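PDB 4G29: secreted effector protein sseI from Salmonella enterica subsp. enterica serovar Typhimurium, which is a virulence factor whose catalytic domain belongs to the cysteine protease superfamily and probably acts as a papain-like hydrolase on a substrate not yet defined. Local coordinates for residues 64-70 and 131-137; 78-82 and 95-101; 105-109 and 123-127; 153-157 and 171-175. All coordinates share one frame; numbering follows the deposited sequence.

Interaction 1: residues 64-70 and 131-137; sequences RGIFIWD and KLIYYTD
Arg64 opens the pairing by laying its guanidinium flat on the Tyr135 ring, centres 3.9 Å apart and planes at 16°, a stack with cation-pi character. Its chain bends at chi3, and NE and NH2 grip Asp137 side-on: NE to OD1 at 2.7 Å and NH2 to OD2 at 2.9 Å, each on a syn lone pair, with carboxylate and guanidinium nearly coplanar. A water joins NH1 to Tyr135 OH. Gly65 exchanges two backbone hydrogen bonds with Thr136. Ile66, on the same face as Arg64 and Tyr135, sets CG2 against Ile133 CG2 at 3.7 Å. Phe67, on the face of Trp69 and Leu132, pairs likewise with Tyr134 and lays CB over one face of its ring, toward the rim. Ile68 lies alongside Ile133. Trp69 pairs with Leu132 and gives NE1 to Tyr134 OH at 3.0 Å, tilted 17° from the indole plane. Strands 61-69 and 132-138 are thus antiparallel neighbours between strands 78-87 and 164-165 in the sheet of this papain-like fold.

Interaction 2: residues 78-82 and 95-101; sequences TNHFA and DVSAHQF
Asp95 OD1 accepts His80 NE2 at 2.7 Å at the ring edge, on the syn side and slightly out of the carboxylate plane, the ring and carboxylate planes turned 42° apart. Asp95 CB rests on Ala82 CB. A water lies within hydrogen-bonding distance of Asp95 OD1, Phe81 O and Ser97 OG, the last of which is 3.4 Å from His80 CE1. After the turn from Asp95 to Ala98, Gln100 reaches back to give NE2 to His80 ND1 at 2.9 Å, bent to 145° at the hydrogen. Both imidazole nitrogens are therefore engaged, which fixes the ring's rotation. Phe101 directs its CE2 edge onto one face of His80, planes at 68°, and packs CE1 on Thr78 CG2. His80 and Asp95, with Cys42, are consistent with a papain-like catalytic triad. Strand 78-87 presents His80 toward Cys42 on helix 42-55, strand 61-69 lies alongside it, and Tyr124 and Trp120 of helix 117-126 both hydrogen-bond to Asp95 OD2.

Interaction 3: residues 105-109 and 123-127; sequences GMSNL and KYRMA
Apolar contact centres on Leu109, whose CD1 sits over one face of the Tyr124 ring, 4.0 Å from its centroid and 26° off the normal, a CH-pi contact displaced toward the rim. The two side chains cross at about a right angle. Leu109 CG also rests against Ala127 CB, and CD2 slides past Lys123 CG at 3.9 Å. Met106, a selenomethionine, adds its CB at 4.3 Å from Ala127 CB. Met106 to Leu109 form a type I beta turn that packs on the C-terminal end of helix 117-126 in the papain-like domain. Tyr124 OH hydrogen-bonds with Asp95 OD2, so the ring covered by Leu109 probably belongs to the second shell of the presumed catalytic triad. Polar contact is sparser. Asn108 gives ND2 to Met126 O at 3.0 Å, bent to 135° at the hydrogen and arriving well above the carbonyl plane. Beside it a water accepts from Asn108 N and donates to Ala127 O, both at 2.9 Å.

Interaction 4: residues 153-157 and 171-175; sequences RELES and WFNTF
Leu155 points its side chain at helix 170-176 and touches three aromatic side chains there with a single methyl group. Its CG stands anti to the backbone N (chi1 174°), and CD2 leads the branch toward the helix. CD2 meets the indole of Trp171 at the edge and in the ring plane, equally near to CH2 and CZ3 at 3.9 Å, so the methyl abuts the rim of the six-membered ring. The same methyl approaches Phe172 CD1 obliquely at 4.2 Å and Phe175 CE2, also obliquely, at 4.3 Å. Trp171 CG sits between the backbone N and the carbonyl carbon, which brings the six-membered rim to Leu155 CD2, and Phe172 CB lies over one face of the indole. Glu156 takes part through its aliphatic root: CB comes within 3.7 Å of Phe175 CZ, obliquely to the ring. No hydrogen bond joins the two segments, which leaves the contact to carbon against carbon. Within 153-157, around the short 3-10 segment, Ser157 donates its OG to Glu154 OE1 at 2.8 Å, on the anti lone pair, and its backbone N to Glu154 O. Leu155 also packs on Trp69 of strand 61-69, while Trp171 and Phe172 lie on Leu132 of strand 132-138; the contact thereby joins the loop after helix 141-147 and the C-terminal helix to the end of strand 61-69 and the start of strand 132-138.

Overall arrangement
From the N terminus, strand 61-69 enters first and pairs with strand 132-138 in interaction 1, closing a long loop that contains both interactions 2 and 3. Within it, interaction 2 closes the shorter path from strand 78-87 to the turns after strand 90-95, and interaction 3 follows in series, fastening the next part of that loop to helix 117-126. Interactions 1 and 2 share the sheet through neighbouring strands 61-69 and 78-87. Tyr124 links interaction 3 to Asp95 of interaction 2 and packs on Ile133 of interaction 1, as Met106 does on Ile68. Interaction 4 comes last, in series, touching interaction 1 through Leu132 and Trp69 but not interactions 2 or 3.

Interaction 1: residues 64-70 and 131-137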
loop_
_atom_site.group_PDB
_atom_site.type_symbol
_atom_site.label_atom_id
_atom_site.label_comp_id
_atom_site.label_asym_id
_atom_site.label_seq_id
_atom_site.Cartn_x
_atom_site.Cartn_y
_atom_site.Cartn_z
ATOM N N ARG A 64 4.649 1.682 4.561
ATOM C CA ARG A 64 4.211 0.336 4.379
ATOM C C ARG A 64 4.736 -0.242 3.077
ATOM O O ARG A 64 4.314 0.182 1.996
ATOM C CB ARG A 64 2.661 0.257 4.447
ATOM C CG ARG A 64 2.122 -1.188 4.392
ATOM C CD ARG A 64 0.672 -1.271 4.888
ATOM N NE ARG A 64 0.600 -1.005 6.325
ATOM C CZ ARG A 64 -0.478 -1.161 7.088
ATOM N NH1 ARG A 64 -1.627 -1.482 6.537
ATOM N NH2 ARG A 64 -0.435 -0.958 8.403
ATOM N N GLY A 65 5.641 -1.218 3.178
ATOM C CA GLY A 65 6.182 -1.949 2.034
ATOM C C GLY A 65 5.392 -3.224 1.840
ATOM O O GLY A 65 5.112 -3.932 2.834
ATOM N N ILE A 66 4.955 -3.472 0.625
ATOM C CA ILE A 66 4.064 -4.561 0.297
ATOM C C ILE A 66 4.608 -5.435 -0.859
ATOM O O ILE A 66 5.204 -4.914 -1.857
ATOM C CB ILE A 66 2.655 -3.983 -0.132
ATOM C CG1 ILE A 66 2.116 -3.036 0.929
ATOM C CG2 ILE A 66 1.597 -5.072 -0.589
ATOM C CD1 ILE A 66 1.300 -1.896 0.338
ATOM N N PHE A 67 4.445 -6.761 -0.727
ATOM C CA PHE A 67 4.613 -7.631 -1.881
ATOM C C PHE A 67 3.291 -8.318 -2.248
ATOM O O PHE A 67 2.486 -8.675 -1.361
ATOM C CB PHE A 67 5.642 -8.725 -1.665
ATOM C CG PHE A 67 7.101 -8.279 -1.765
ATOM C CD1 PHE A 67 7.547 -7.326 -2.738
ATOM C CD2 PHE A 67 8.076 -8.895 -0.970
ATOM C CE1 PHE A 67 8.887 -6.971 -2.832
ATOM C CE2 PHE A 67 9.442 -8.485 -1.047
ATOM C CZ PHE A 67 9.817 -7.556 -2.022
ATOM N N ILE A 68 3.131 -8.532 -3.561
ATOM C CA ILE A 68 2.010 -9.268 -4.135
ATOM C C ILE A 68 2.604 -10.376 -4.987
ATOM O O ILE A 68 3.366 -10.103 -5.943
ATOM C CB ILE A 68 1.114 -8.351 -5.004
ATOM C CG1 ILE A 68 0.521 -7.223 -4.156
ATOM C CG2 ILE A 68 0.004 -9.208 -5.658
ATOM C CD1 ILE A 68 0.143 -5.949 -4.955
ATOM N N TRP A 69 2.348 -11.622 -4.588
ATOM C CA TRP A 69 2.929 -12.776 -5.241
ATOM C C TRP A 69 1.795 -13.499 -5.909
ATOM O O TRP A 69 0.784 -13.780 -5.279
ATOM C CB TRP A 69 3.529 -13.758 -4.235
ATOM C CG TRP A 69 4.808 -13.345 -3.569
ATOM C CD1 TRP A 69 4.929 -12.689 -2.396
ATOM C CD2 TRP A 69 6.131 -13.674 -3.989
ATOM N NE1 TRP A 69 6.252 -12.533 -2.058
ATOM C CE2 TRP A 69 7.022 -13.107 -3.032
ATOM C CE3 TRP A 69 6.657 -14.305 -5.123
ATOM C CZ2 TRP A 69 8.412 -13.233 -3.134
ATOM C CZ3 TRP A 69 8.048 -14.423 -5.219
ATOM C CH2 TRP A 69 8.897 -13.879 -4.252
ATOM N N ASP A 70 1.984 -13.819 -7.189
ATOM C CA ASP A 70 1.010 -14.581 -7.983
ATOM C C ASP A 70 1.234 -16.077 -7.890
ATOM O O ASP A 70 0.281 -16.871 -7.925
ATOM C CB ASP A 70 1.141 -14.196 -9.448
ATOM C CG ASP A 70 0.670 -12.793 -9.733
ATOM O OD1 ASP A 70 -0.306 -12.351 -9.106
ATOM O OD2 ASP A 70 1.266 -12.140 -10.625
ATOM N N LYS A 131 -4.004 -14.044 -5.020
ATOM C CA LYS A 131 -2.640 -13.584 -4.834
ATOM C C LYS A 131 -2.305 -13.513 -3.343
ATOM O O LYS A 131 -3.182 -13.301 -2.486
ATOM C CB LYS A 131 -2.428 -12.212 -5.475
ATOM C CG LYS A 131 -2.632 -12.134 -7.010
ATOM C CD LYS A 131 -2.739 -10.667 -7.476
ATOM C CE LYS A 131 -3.122 -10.511 -8.968
ATOM N NZ LYS A 131 -1.966 -10.655 -9.832
ATOM N N LEU A 132 -1.030 -13.720 -3.053
ATOM C CA LEU A 132 -0.477 -13.622 -1.734
ATOM C C LEU A 132 0.004 -12.222 -1.536
ATOM O O LEU A 132 0.868 -11.725 -2.292
ATOM C CB LEU A 132 0.701 -14.556 -1.570
ATOM C CG LEU A 132 1.533 -14.424 -0.285
ATOM C CD1 LEU A 132 0.742 -14.748 1.005
ATOM C CD2 LEU A 132 2.815 -15.299 -0.347
ATOM N N ILE A 133 -0.534 -11.605 -0.505
ATOM C CA ILE A 133 -0.196 -10.216 -0.195
ATOM C C ILE A 133 0.239 -10.114 1.261
ATOM O O ILE A 133 -0.489 -10.544 2.163
ATOM C CB ILE A 133 -1.370 -9.272 -0.460
ATOM C CG1 ILE A 133 -1.903 -9.454 -1.897
ATOM C CG2 ILE A 133 -0.931 -7.807 -0.158
ATOM C CD1 ILE A 133 -3.008 -8.480 -2.290
ATOM N N TYR A 134 1.415 -9.528 1.474
ATOM C CA TYR A 134 1.908 -9.219 2.828
ATOM C C TYR A 134 2.705 -7.910 2.836
ATOM O O TYR A 134 3.170 -7.467 1.790
ATOM C CB TYR A 134 2.701 -10.412 3.388
ATOM C CG TYR A 134 3.943 -10.801 2.675
ATOM C CD1 TYR A 134 5.120 -10.001 2.743
ATOM C CD2 TYR A 134 3.974 -11.947 1.912
ATOM C CE1 TYR A 134 6.255 -10.407 2.099
ATOM C CE2 TYR A 134 5.120 -12.356 1.280
ATOM C CZ TYR A 134 6.235 -11.598 1.360
ATOM O OH TYR A 134 7.343 -12.012 0.688
ATOM N N TYR A 135 2.916 -7.396 4.033
ATOM C CA TYR A 135 3.571 -6.128 4.237
ATOM C C TYR A 135 4.364 -6.056 5.532
ATOM O O TYR A 135 4.222 -6.898 6.468
ATOM C CB TYR A 135 2.520 -5.018 4.149
ATOM C CG TYR A 135 1.596 -4.909 5.366
ATOM C CD1 TYR A 135 2.030 -4.252 6.516
ATOM C CD2 TYR A 135 0.299 -5.427 5.337
ATOM C CE1 TYR A 135 1.215 -4.112 7.597
ATOM C CE2 TYR A 135 -0.522 -5.328 6.429
ATOM C CZ TYR A 135 -0.084 -4.656 7.542
ATOM O OH TYR A 135 -0.981 -4.569 8.603
ATOM N N THR A 136 5.171 -4.988 5.610
ATOM C CA THR A 136 5.835 -4.636 6.818
ATOM C C THR A 136 5.805 -3.089 6.879
ATOM O O THR A 136 5.948 -2.451 5.847
ATOM C CB THR A 136 7.323 -5.107 6.836
ATOM O OG1 THR A 136 7.414 -6.507 6.581
ATOM C CG2 THR A 136 8.049 -4.703 8.168
ATOM N N ASP A 137 5.536 -2.529 8.061
ATOM C CA ASP A 137 5.673 -1.094 8.321
ATOM C C ASP A 137 7.056 -0.712 8.839
ATOM O O ASP A 137 7.641 -1.394 9.716
ATOM C CB ASP A 137 4.578 -0.619 9.295
ATOM C CG ASP A 137 3.177 -0.732 8.742
ATOM O OD1 ASP A 137 3.002 -0.693 7.532
ATOM O OD2 ASP A 137 2.221 -0.859 9.548
HETATM O O HOH W 1 -3.485 -2.617 8.255
#

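Interaction 2: residues 78-82 and 95-101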
loop_
_atom_site.group_PDB
_atom_site.type_symbol
_atom_site.label_atom_id
_atom_site.label_comp_id
_atom_site.label_asym_id
_atom_site.label_seq_id
_atom_site.Cartn_x
_atom_site.Cartn_y
_atom_site.Cartn_z
ATOM N N THR A 78 5.653 -8.479 -7.246
ATOM C CA THR A 78 5.196 -7.106 -7.431
ATOM C C THR A 78 5.265 -6.370 -6.101
ATOM O O THR A 78 4.818 -6.894 -5.074
ATOM C CB THR A 78 3.824 -7.120 -7.968
ATOM O OG1 THR A 78 3.828 -7.769 -9.245
ATOM C CG2 THR A 78 3.251 -5.664 -8.066
ATOM N N ASN A 79 5.813 -5.170 -6.126
ATOM C CA ASN A 79 5.887 -4.369 -4.909
ATOM C C ASN A 79 4.882 -3.228 -4.939
ATOM O O ASN A 79 4.304 -2.854 -6.007
ATOM C CB ASN A 79 7.327 -3.973 -4.553
ATOM C CG ASN A 79 7.919 -2.950 -5.508
ATOM O OD1 ASN A 79 7.244 -2.556 -6.473
ATOM N ND2 ASN A 79 9.163 -2.481 -5.247
ATOM N N HIS A 80 4.627 -2.678 -3.776
ATOM C CA HIS A 80 3.765 -1.535 -3.631
ATOM C C HIS A 80 4.085 -0.867 -2.278
ATOM O O HIS A 80 4.689 -1.478 -1.395
ATOM C CB HIS A 80 2.287 -1.940 -3.677
ATOM C CG HIS A 80 1.339 -0.786 -3.812
ATOM N ND1 HIS A 80 1.382 0.103 -4.866
ATOM C CD2 HIS A 80 0.322 -0.372 -3.013
ATOM C CE1 HIS A 80 0.434 1.006 -4.706
ATOM N NE2 HIS A 80 -0.211 0.753 -3.577
ATOM N N PHE A 81 3.714 0.387 -2.181
ATOM C CA PHE A 81 3.989 1.217 -0.993
ATOM C C PHE A 81 2.819 2.100 -0.629
ATOM O O PHE A 81 2.187 2.727 -1.493
ATOM C CB PHE A 81 5.254 2.060 -1.168
ATOM C CG PHE A 81 6.477 1.226 -1.439
ATOM C CD1 PHE A 81 7.191 0.688 -0.404
ATOM C CD2 PHE A 81 6.888 0.997 -2.725
ATOM C CE1 PHE A 81 8.261 -0.096 -0.641
ATOM C CE2 PHE A 81 7.995 0.193 -2.941
ATOM C CZ PHE A 81 8.643 -0.342 -1.916
ATOM N N ALA A 82 2.552 2.200 0.662
ATOM C CA ALA A 82 1.521 3.092 1.142
ATOM C C ALA A 82 2.070 3.803 2.399
ATOM O O ALA A 82 3.121 3.419 2.901
ATOM C CB ALA A 82 0.209 2.318 1.477
ATOM N N ASP A 95 -3.174 5.450 0.382
ATOM C CA ASP A 95 -2.645 4.624 -0.685
ATOM C C ASP A 95 -3.186 5.161 -1.995
ATOM O O ASP A 95 -4.053 4.554 -2.634
ATOM C CB ASP A 95 -3.057 3.162 -0.430
ATOM C CG ASP A 95 -2.469 2.163 -1.433
ATOM O OD1 ASP A 95 -1.732 2.569 -2.339
ATOM O OD2 ASP A 95 -2.784 0.948 -1.274
ATOM N N VAL A 96 -2.676 6.330 -2.354
ATOM C CA VAL A 96 -3.184 7.100 -3.473
ATOM C C VAL A 96 -2.736 6.594 -4.866
ATOM O O VAL A 96 -3.151 7.155 -5.863
ATOM C CB VAL A 96 -2.953 8.622 -3.317
ATOM C CG1 VAL A 96 -3.482 9.156 -1.945
ATOM C CG2 VAL A 96 -1.486 9.003 -3.448
ATOM N N SER A 97 -1.928 5.539 -4.916
ATOM C CA SER A 97 -1.561 4.901 -6.175
ATOM C C SER A 97 -2.011 3.440 -6.276
ATOM O O SER A 97 -1.533 2.709 -7.149
ATOM C CB SER A 97 -0.077 5.026 -6.434
ATOM O OG SER A 97 0.711 4.307 -5.522
ATOM N N ALA A 98 -2.953 3.021 -5.430
ATOM C CA ALA A 98 -3.437 1.624 -5.390
ATOM C C ALA A 98 -3.948 1.194 -6.759
ATOM O O ALA A 98 -3.799 0.046 -7.191
ATOM C CB ALA A 98 -4.604 1.478 -4.315
ATOM N N HIS A 99 -4.601 2.130 -7.413
ATOM C CA HIS A 99 -5.209 1.873 -8.704
ATOM C C HIS A 99 -4.232 1.605 -9.821
ATOM O O HIS A 99 -4.690 1.270 -10.955
ATOM C CB HIS A 99 -6.193 2.943 -9.142
ATOM C CG HIS A 99 -5.630 4.313 -9.053
ATOM N ND1 HIS A 99 -5.550 5.167 -10.132
ATOM C CD2 HIS A 99 -5.021 4.931 -8.031
ATOM C CE1 HIS A 99 -5.003 6.307 -9.724
ATOM N NE2 HIS A 99 -4.653 6.173 -8.459
ATOM N N GLN A 100 -2.930 1.671 -9.538
ATOM C CA GLN A 100 -1.956 1.137 -10.499
ATOM C C GLN A 100 -2.217 -0.345 -10.850
ATOM O O GLN A 100 -1.775 -0.803 -11.881
ATOM C CB GLN A 100 -0.517 1.360 -10.082
ATOM C CG GLN A 100 -0.010 0.483 -8.979
ATOM C CD GLN A 100 1.500 0.360 -8.909
ATOM O OE1 GLN A 100 2.188 0.383 -9.937
ATOM N NE2 GLN A 100 2.022 0.102 -7.699
ATOM N N PHE A 101 -2.965 -1.053 -10.006
ATOM C CA PHE A 101 -3.278 -2.478 -10.179
ATOM C C PHE A 101 -4.617 -2.774 -10.859
ATOM O O PHE A 101 -4.931 -3.950 -11.162
ATOM C CB PHE A 101 -3.209 -3.200 -8.824
ATOM C CG PHE A 101 -1.873 -3.096 -8.175
ATOM C CD1 PHE A 101 -0.758 -3.543 -8.840
ATOM C CD2 PHE A 101 -1.737 -2.522 -6.925
ATOM C CE1 PHE A 101 0.497 -3.434 -8.305
ATOM C CE2 PHE A 101 -0.501 -2.411 -6.340
ATOM C CZ PHE A 101 0.621 -2.853 -7.018
HETATM O O HOH W 2 0.203 4.439 -2.842
#

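Interaction 3: residues 105-109 and 123-127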
loop_
_atom_site.group_PDB
_atom_site.type_symbol
_atom_site.label_atom_id
_atom_site.label_comp_id
_atom_site.label_asym_id
_atom_site.label_seq_id
_atom_site.Cartn_x
_atom_site.Cartn_y
_atom_site.Cartn_z
ATOM N N GLY A 105 -5.345 -7.474 -12.770
ATOM C CA GLY A 105 -6.055 -8.491 -12.015
ATOM C C GLY A 105 -6.513 -8.041 -10.652
ATOM O O GLY A 105 -6.864 -8.867 -9.821
HETATM N N MSE A 106 -6.516 -6.732 -10.401
HETATM C CA MSE A 106 -7.102 -6.200 -9.190
HETATM C C MSE A 106 -7.982 -5.009 -9.550
HETATM O O MSE A 106 -7.767 -3.886 -9.105
HETATM C CB MSE A 106 -6.006 -5.851 -8.168
HETATM C CG MSE A 106 -5.245 -7.093 -7.784
HETATM SE SE MSE A 106 -3.860 -6.707 -6.462
HETATM C CE MSE A 106 -2.390 -6.636 -7.742
ATOM N N SER A 107 -9.018 -5.305 -10.340
ATOM C CA SER A 107 -9.865 -4.276 -10.891
ATOM C C SER A 107 -10.635 -3.514 -9.845
ATOM O O SER A 107 -11.082 -2.385 -10.120
ATOM C CB SER A 107 -10.862 -4.864 -11.887
ATOM O OG SER A 107 -11.900 -5.523 -11.181
ATOM N N ASN A 108 -10.833 -4.119 -8.678
ATOM C CA ASN A 108 -11.510 -3.477 -7.558
ATOM C C ASN A 108 -10.720 -2.311 -6.958
ATOM O O ASN A 108 -11.290 -1.432 -6.303
ATOM C CB ASN A 108 -11.865 -4.511 -6.476
ATOM C CG ASN A 108 -12.971 -5.508 -6.929
ATOM O OD1 ASN A 108 -13.845 -5.171 -7.742
ATOM N ND2 ASN A 108 -12.930 -6.732 -6.398
ATOM N N LEU A 109 -9.418 -2.281 -7.228
ATOM C CA LEU A 109 -8.571 -1.139 -6.897
ATOM C C LEU A 109 -8.684 -0.125 -8.019
ATOM O O LEU A 109 -7.844 -0.024 -8.892
ATOM C CB LEU A 109 -7.118 -1.561 -6.702
ATOM C CG LEU A 109 -6.917 -2.589 -5.576
ATOM C CD1 LEU A 109 -5.440 -2.828 -5.271
ATOM C CD2 LEU A 109 -7.645 -2.175 -4.318
ATOM N N LYS A 123 -10.158 -3.932 1.661
ATOM C CA LYS A 123 -10.163 -3.572 0.238
ATOM C C LYS A 123 -9.234 -4.492 -0.590
ATOM O O LYS A 123 -9.628 -5.005 -1.654
ATOM C CB LYS A 123 -9.745 -2.117 0.037
ATOM C CG LYS A 123 -10.062 -1.572 -1.358
ATOM C CD LYS A 123 -11.533 -1.278 -1.528
ATOM C CE LYS A 123 -11.866 -0.729 -2.890
ATOM N NZ LYS A 123 -13.351 -0.495 -3.100
ATOM N N TYR A 124 -8.025 -4.734 -0.096
ATOM C CA TYR A 124 -7.064 -5.598 -0.764
ATOM C C TYR A 124 -7.532 -7.033 -0.763
ATOM O O TYR A 124 -7.442 -7.695 -1.776
ATOM C CB TYR A 124 -5.640 -5.436 -0.187
ATOM C CG TYR A 124 -4.875 -4.316 -0.844
ATOM C CD1 TYR A 124 -5.169 -2.987 -0.569
ATOM C CD2 TYR A 124 -3.891 -4.608 -1.784
ATOM C CE1 TYR A 124 -4.466 -1.947 -1.188
ATOM C CE2 TYR A 124 -3.201 -3.568 -2.451
ATOM C CZ TYR A 124 -3.487 -2.246 -2.104
ATOM O OH TYR A 124 -2.791 -1.227 -2.747
ATOM N N ARG A 125 -8.115 -7.483 0.341
ATOM C CA ARG A 125 -8.704 -8.828 0.355
ATOM C C ARG A 125 -9.814 -9.044 -0.662
ATOM O O ARG A 125 -9.869 -10.108 -1.281
ATOM C CB ARG A 125 -9.197 -9.170 1.744
ATOM C CG ARG A 125 -8.078 -9.361 2.722
ATOM C CD ARG A 125 -8.635 -9.827 4.064
ATOM N NE ARG A 125 -7.595 -10.011 5.071
ATOM C CZ ARG A 125 -7.791 -10.035 6.393
ATOM N NH1 ARG A 125 -9.006 -9.858 6.931
ATOM N NH2 ARG A 125 -6.746 -10.179 7.205
HETATM N N MSE A 126 -10.680 -8.064 -0.857
HETATM C CA MSE A 126 -11.795 -8.241 -1.797
HETATM C C MSE A 126 -11.299 -8.081 -3.238
HETATM O O MSE A 126 -11.996 -8.464 -4.164
HETATM C CB MSE A 126 -12.978 -7.314 -1.469
HETATM C CG MSE A 126 -12.714 -5.820 -1.551
HETATM SE SE MSE A 126 -14.152 -4.575 -0.902
HETATM C CE MSE A 126 -15.275 -4.501 -2.539
ATOM N N ALA A 127 -10.095 -7.521 -3.424
ATOM C CA ALA A 127 -9.526 -7.327 -4.748
ATOM C C ALA A 127 -8.914 -8.604 -5.323
ATOM O O ALA A 127 -8.695 -8.648 -6.532
ATOM C CB ALA A 127 -8.478 -6.222 -4.723
HETATM O O HOH W 3 -10.351 -6.911 -8.126
#

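Interaction 4: residues 153-157 and 171-175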
loop_
_atom_site.group_PDB
_atom_site.type_symbol
_atom_site.label_atom_id
_atom_site.label_comp_id
_atom_site.label_asym_id
_atom_site.label_seq_id
_atom_site.Cartn_x
_atom_site.Cartn_y
_atom_site.Cartn_z
ATOM N N ARG A 153 14.055 -12.560 -5.880
ATOM C CA ARG A 153 13.813 -13.079 -4.572
ATOM C C ARG A 153 13.180 -14.453 -4.700
ATOM O O ARG A 153 12.291 -14.620 -5.487
ATOM C CB ARG A 153 12.792 -12.110 -3.946
ATOM C CG ARG A 153 12.599 -12.221 -2.602
ATOM C CD ARG A 153 11.798 -11.056 -2.087
ATOM N NE ARG A 153 12.420 -9.752 -2.208
ATOM C CZ ARG A 153 12.917 -9.021 -1.196
ATOM N NH1 ARG A 153 12.902 -9.478 0.053
ATOM N NH2 ARG A 153 13.414 -7.802 -1.454
ATOM N N GLU A 154 13.564 -15.401 -3.868
ATOM C CA GLU A 154 12.923 -16.716 -3.882
ATOM C C GLU A 154 11.960 -16.832 -2.690
ATOM O O GLU A 154 12.379 -16.718 -1.544
ATOM C CB GLU A 154 13.993 -17.769 -3.813
ATOM C CG GLU A 154 13.443 -19.193 -3.849
ATOM C CD GLU A 154 14.507 -20.228 -3.540
ATOM O OE1 GLU A 154 15.168 -20.064 -2.487
ATOM O OE2 GLU A 154 14.634 -21.203 -4.315
ATOM N N LEU A 155 10.672 -17.033 -2.974
ATOM C CA LEU A 155 9.626 -16.973 -1.940
ATOM C C LEU A 155 9.937 -18.018 -0.850
ATOM O O LEU A 155 9.902 -17.741 0.351
ATOM C CB LEU A 155 8.240 -17.195 -2.558
ATOM C CG LEU A 155 7.084 -17.311 -1.575
ATOM C CD1 LEU A 155 6.947 -16.048 -0.712
ATOM C CD2 LEU A 155 5.804 -17.588 -2.361
ATOM N N GLU A 156 10.284 -19.202 -1.296
ATOM C CA GLU A 156 10.502 -20.320 -0.396
ATOM C C GLU A 156 11.579 -20.030 0.657
ATOM O O GLU A 156 11.577 -20.634 1.719
ATOM C CB GLU A 156 10.819 -21.555 -1.231
ATOM C CG GLU A 156 11.437 -22.747 -0.565
ATOM C CD GLU A 156 12.111 -23.631 -1.609
ATOM O OE1 GLU A 156 11.371 -24.195 -2.447
ATOM O OE2 GLU A 156 13.369 -23.711 -1.631
ATOM N N SER A 157 12.498 -19.130 0.373
ATOM C CA SER A 157 13.589 -18.857 1.297
ATOM C C SER A 157 13.493 -17.466 1.903
ATOM O O SER A 157 14.425 -17.013 2.556
ATOM C CB SER A 157 14.947 -19.114 0.612
ATOM O OG SER A 157 15.195 -18.184 -0.423
ATOM N N TRP A 171 -2.941 -21.885 -2.260
ATOM C CA TRP A 171 -1.694 -22.312 -2.863
ATOM C C TRP A 171 -0.488 -22.061 -1.961
ATOM O O TRP A 171 0.443 -22.853 -1.950
ATOM C CB TRP A 171 -1.473 -21.725 -4.249
ATOM C CG TRP A 171 -1.165 -20.257 -4.327
ATOM C CD1 TRP A 171 -2.049 -19.264 -4.644
ATOM C CD2 TRP A 171 0.108 -19.594 -4.095
ATOM N NE1 TRP A 171 -1.421 -18.047 -4.625
ATOM C CE2 TRP A 171 -0.103 -18.212 -4.287
ATOM C CE3 TRP A 171 1.378 -20.033 -3.739
ATOM C CZ2 TRP A 171 0.936 -17.268 -4.163
ATOM C CZ3 TRP A 171 2.393 -19.110 -3.570
ATOM C CH2 TRP A 171 2.174 -17.733 -3.806
ATOM N N PHE A 172 -0.481 -20.968 -1.194
ATOM C CA PHE A 172 0.691 -20.664 -0.399
ATOM C C PHE A 172 0.746 -21.564 0.811
ATOM O O PHE A 172 1.810 -22.068 1.180
ATOM C CB PHE A 172 0.649 -19.182 0.028
ATOM C CG PHE A 172 1.720 -18.783 0.968
ATOM C CD1 PHE A 172 3.070 -18.803 0.610
ATOM C CD2 PHE A 172 1.399 -18.331 2.203
ATOM C CE1 PHE A 172 4.041 -18.366 1.513
ATOM C CE2 PHE A 172 2.363 -17.885 3.109
ATOM C CZ PHE A 172 3.667 -17.907 2.774
ATOM N N ASN A 173 -0.420 -21.832 1.408
ATOM C CA ASN A 173 -0.452 -22.754 2.534
ATOM C C ASN A 173 -0.033 -24.163 2.119
ATOM O O ASN A 173 0.742 -24.822 2.847
ATOM C CB ASN A 173 -1.810 -22.714 3.231
ATOM C CG ASN A 173 -1.947 -21.455 4.075
ATOM O OD1 ASN A 173 -1.442 -21.411 5.191
ATOM N ND2 ASN A 173 -2.512 -20.395 3.495
ATOM N N THR A 174 -0.431 -24.575 0.910
ATOM C CA THR A 174 -0.016 -25.882 0.383
ATOM C C THR A 174 1.480 -25.872 0.088
ATOM O O THR A 174 2.220 -26.778 0.483
ATOM C CB THR A 174 -0.788 -26.255 -0.877
ATOM O OG1 THR A 174 -2.179 -26.406 -0.529
ATOM C CG2 THR A 174 -0.231 -27.593 -1.513
ATOM N N PHE A 175 1.910 -24.813 -0.593
ATOM C CA PHE A 175 3.316 -24.600 -0.918
ATOM C C PHE A 175 4.224 -24.710 0.290
ATOM O O PHE A 175 5.228 -25.406 0.246
ATOM C CB PHE A 175 3.494 -23.214 -1.518
ATOM C CG PHE A 175 4.893 -22.931 -1.936
ATOM C CD1 PHE A 175 5.503 -23.719 -2.916
ATOM C CD2 PHE A 175 5.619 -21.913 -1.332
ATOM C CE1 PHE A 175 6.819 -23.473 -3.294
ATOM C CE2 PHE A 175 6.923 -21.650 -1.730
ATOM C CZ PHE A 175 7.527 -22.429 -2.696
#